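Local coordinates for protein phosphatidylinositide phosphatase SAC2 (Homo sapiens, PDB 4XUU) that removes the 4-phosphate from phosphatidylinositol 4-phosphate, probably serves endocytic recycling, and is represented here by its homodimerising hSac2 domain of pleckstrin-homology type, at residues A[30-35]-A[115-120]. Numbering follows the deposited sequence.
Sequences WALIDC and HTLRAV
I33 and R118 form an antiparallel hydrogen-bonded pair: I33 N donates to R118 O at 2.9 Å, in the carbonyl plane, and R118 N returns a bond to I33 O at 2.8 Å. Two residues on, C35 N reaches T116 O at 2.7 Å, tilted 28° from the carbonyl plane. A water bridges D34 OD1 and T116 N, giving to the carboxylate and accepting from the amide. On the face carrying I33 and R118, I33 CD1 lies over one face of the guanidinium, near its rim, and meets V120 CB at 3.6 Å. L32, with CG anti to the carbonyl carbon (chi1 -58°), brings CD1 to L117 CD1 at 3.8 Å, the side chains crossing at about a right angle, and CD2 against A119. Cutting L32 back to an alanine is likely to leave L117 CD1 without this neighbour and open a gap beside I135 of helix 129-145. Further out, disulfide C35–C100 ties strand 26-34 to strand 99-107, beyond strand 110-119, while D36 and R102 hold T116 OG1. At W30 the sheet of this pleckstrin-homology-type hSac2 domain runs on, antiparallel, into the second subunit. Backbone bonds thus set the register, water joins carboxylate to amide, and the disulfide makes the link covalent.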
ATOM      1  N   TRP A  30      -9.757 -14.031 -10.333  1.00 29.85           N
ATOM      2  CA  TRP A  30      -9.271 -14.437  -9.008  1.00 31.00           C
ATOM      3  C   TRP A  30     -10.224 -15.410  -8.328  1.00 31.33           C
ATOM      4  O   TRP A  30     -11.447 -15.267  -8.418  1.00 30.29           O
ATOM      5  CB  TRP A  30      -9.069 -13.209  -8.106  1.00 30.41           C
ATOM      6  CG  TRP A  30      -8.214 -12.144  -8.716  1.00 30.67           C
ATOM      7  CD1 TRP A  30      -6.871 -11.976  -8.543  1.00 33.25           C
ATOM      8  CD2 TRP A  30      -8.640 -11.097  -9.600  1.00 28.92           C
ATOM      9  NE1 TRP A  30      -6.435 -10.890  -9.265  1.00 33.96           N
ATOM     10  CE2 TRP A  30      -7.499 -10.335  -9.924  1.00 30.91           C
ATOM     11  CE3 TRP A  30      -9.878 -10.732 -10.151  1.00 27.71           C
ATOM     12  CZ2 TRP A  30      -7.553  -9.230 -10.775  1.00 31.80           C
ATOM     13  CZ3 TRP A  30      -9.937  -9.634 -11.000  1.00 27.29           C
ATOM     14  CH2 TRP A  30      -8.779  -8.894 -11.303  1.00 30.63           C
ATOM     15  N   ALA A  31      -9.657 -16.401  -7.652  1.00 33.81           N
ATOM     16  CA  ALA A  31     -10.427 -17.307  -6.814  1.00 35.51           C
ATOM     17  C   ALA A  31     -10.588 -16.666  -5.448  1.00 35.91           C
ATOM     18  O   ALA A  31      -9.603 -16.244  -4.840  1.00 36.77           O
ATOM     19  CB  ALA A  31      -9.726 -18.648  -6.691  1.00 38.98           C
ATOM     20  N   LEU A  32     -11.829 -16.580  -4.977  1.00 36.11           N
ATOM     21  CA  LEU A  32     -12.124 -15.962  -3.685  1.00 37.59           C
ATOM     22  C   LEU A  32     -13.147 -16.765  -2.878  1.00 40.98           C
ATOM     23  O   LEU A  32     -13.610 -17.824  -3.307  1.00 42.35           O
ATOM     24  CB  LEU A  32     -12.594 -14.510  -3.867  1.00 34.94           C
ATOM     25  CG  LEU A  32     -11.673 -13.509  -4.587  1.00 32.98           C
ATOM     26  CD1 LEU A  32     -12.438 -12.260  -4.980  1.00 30.37           C
ATOM     27  CD2 LEU A  32     -10.445 -13.144  -3.753  1.00 33.78           C
ATOM     28  N   ILE A  33     -13.475 -16.251  -1.695  1.00 43.37           N
ATOM     29  CA  ILE A  33     -14.436 -16.871  -0.796  1.00 47.43           C
ATOM     30  C   ILE A  33     -15.447 -15.819  -0.361  1.00 47.88           C
ATOM     31  O   ILE A  33     -15.082 -14.670  -0.124  1.00 46.36           O
ATOM     32  CB  ILE A  33     -13.724 -17.489   0.438  1.00 51.53           C
ATOM     33  CG1 ILE A  33     -12.805 -18.636   0.005  1.00 53.07           C
ATOM     34  CG2 ILE A  33     -14.734 -17.984   1.483  1.00 55.31           C
ATOM     35  CD1 ILE A  33     -11.792 -19.045   1.057  1.00 57.74           C
ATOM     36  N   ASP A  34     -16.716 -16.219  -0.284  1.00 51.17           N
ATOM     37  CA  ASP A  34     -17.796 -15.380   0.232  1.00 53.82           C
ATOM     38  C   ASP A  34     -17.548 -15.077   1.708  1.00 57.94           C
ATOM     39  O   ASP A  34     -17.340 -15.985   2.508  1.00 61.42           O
ATOM     40  CB  ASP A  34     -19.141 -16.092   0.045  1.00 56.62           C
ATOM     41  CG  ASP A  34     -20.341 -15.231   0.436  1.00 58.75           C
ATOM     42  OD1 ASP A  34     -20.235 -13.991   0.496  1.00 57.40           O
ATOM     43  OD2 ASP A  34     -21.420 -15.811   0.670  1.00 63.08           O
ATOM     44  N   CYS A  35     -17.567 -13.795   2.051  1.00 58.99           N
ATOM     45  CA  CYS A  35     -17.204 -13.337   3.392  1.00 63.71           C
ATOM     46  C   CYS A  35     -18.413 -13.048   4.290  1.00 69.07           C
ATOM     47  O   CYS A  35     -18.309 -13.144   5.514  1.00 73.63           O
ATOM     48  CB  CYS A  35     -16.273 -12.119   3.307  1.00 61.40           C
ATOM     49  SG  CYS A  35     -16.030 -11.244   4.869  1.00 67.25           S
ATOM     50  N   HIS A 115     -21.352  -7.506  -2.964  1.00 43.16           N
ATOM     51  CA  HIS A 115     -20.656  -8.765  -2.765  1.00 42.33           C
ATOM     52  C   HIS A 115     -19.563  -8.536  -1.743  1.00 42.13           C
ATOM     53  O   HIS A 115     -18.829  -7.557  -1.830  1.00 40.85           O
ATOM     54  CB  HIS A 115     -20.027  -9.238  -4.068  1.00 39.94           C
ATOM     55  CG  HIS A 115     -21.013  -9.451  -5.169  1.00 40.13           C
ATOM     56  ND1 HIS A 115     -21.915 -10.495  -5.165  1.00 42.04           N
ATOM     57  CD2 HIS A 115     -21.239  -8.761  -6.312  1.00 38.89           C
ATOM     58  CE1 HIS A 115     -22.655 -10.436  -6.257  1.00 42.28           C
ATOM     59  NE2 HIS A 115     -22.262  -9.396  -6.972  1.00 40.38           N
ATOM     60  N   THR A 116     -19.457  -9.435  -0.774  1.00 44.00           N
ATOM     61  CA  THR A 116     -18.412  -9.327   0.237  1.00 44.60           C
ATOM     62  C   THR A 116     -17.500 -10.541   0.152  1.00 44.43           C
ATOM     63  O   THR A 116     -17.906 -11.667   0.465  1.00 46.22           O
ATOM     64  CB  THR A 116     -18.992  -9.159   1.647  1.00 48.00           C
ATOM     65  OG1 THR A 116     -20.022  -8.161   1.622  1.00 49.24           O
ATOM     66  CG2 THR A 116     -17.908  -8.728   2.622  1.00 48.67           C
ATOM     67  N   LEU A 117     -16.266 -10.294  -0.282  1.00 42.61           N
ATOM     68  CA  LEU A 117     -15.352 -11.364  -0.643  1.00 42.92           C
ATOM     69  C   LEU A 117     -14.041 -11.279   0.122  1.00 44.03           C
ATOM     70  O   LEU A 117     -13.639 -10.203   0.561  1.00 43.76           O
ATOM     71  CB  LEU A 117     -15.090 -11.331  -2.155  1.00 40.27           C
ATOM     72  CG  LEU A 117     -16.328 -11.220  -3.053  1.00 39.84           C
ATOM     73  CD1 LEU A 117     -15.948 -10.892  -4.494  1.00 37.92           C
ATOM     74  CD2 LEU A 117     -17.194 -12.480  -2.985  1.00 41.27           C
ATOM     75  N   ARG A 118     -13.384 -12.421   0.290  1.00 46.17           N
ATOM     76  CA  ARG A 118     -12.049 -12.453   0.875  1.00 48.33           C
ATOM     77  C   ARG A 118     -11.175 -13.467   0.154  1.00 49.55           C
ATOM     78  O   ARG A 118     -11.667 -14.280  -0.634  1.00 49.24           O
ATOM     79  CB  ARG A 118     -12.092 -12.738   2.387  1.00 51.70           C
ATOM     80  CG  ARG A 118     -12.534 -14.141   2.779  1.00 54.52           C
ATOM     81  CD  ARG A 118     -12.086 -14.458   4.189  1.00 58.53           C
ATOM     82  NE  ARG A 118     -12.676 -15.697   4.697  1.00 62.41           N
ATOM     83  CZ  ARG A 118     -12.025 -16.851   4.828  1.00 65.19           C
ATOM     84  NH1 ARG A 118     -10.742 -16.950   4.497  1.00 64.58           N
ATOM     85  NH2 ARG A 118     -12.664 -17.915   5.293  1.00 68.92           N
ATOM     86  N   ALA A 119      -9.878 -13.406   0.424  1.00 51.87           N
ATOM     87  CA  ALA A 119      -8.925 -14.266  -0.252  1.00 54.47           C
ATOM     88  C   ALA A 119      -8.695 -15.558   0.523  1.00 59.59           C
ATOM     89  O   ALA A 119      -8.685 -15.561   1.758  1.00 62.17           O
ATOM     90  CB  ALA A 119      -7.616 -13.526  -0.475  1.00 53.82           C
ATOM     91  N   VAL A 120      -8.523 -16.654  -0.210  1.00 62.45           N
ATOM     92  CA  VAL A 120      -8.176 -17.943   0.392  1.00 68.63           C
ATOM     93  C   VAL A 120      -6.699 -17.938   0.787  1.00 72.06           C
ATOM     94  O   VAL A 120      -5.818 -17.851  -0.069  1.00 71.50           O
ATOM     95  CB  VAL A 120      -8.547 -19.150  -0.539  1.00 69.77           C
ATOM     96  CG1 VAL A 120      -8.309 -18.821  -2.025  1.00 66.77           C
ATOM     97  CG2 VAL A 120      -7.820 -20.424  -0.118  1.00 74.75           C
TER
HETATM   98  O   HOH W   1     -20.706 -11.905  -0.884  1.00 19.57           O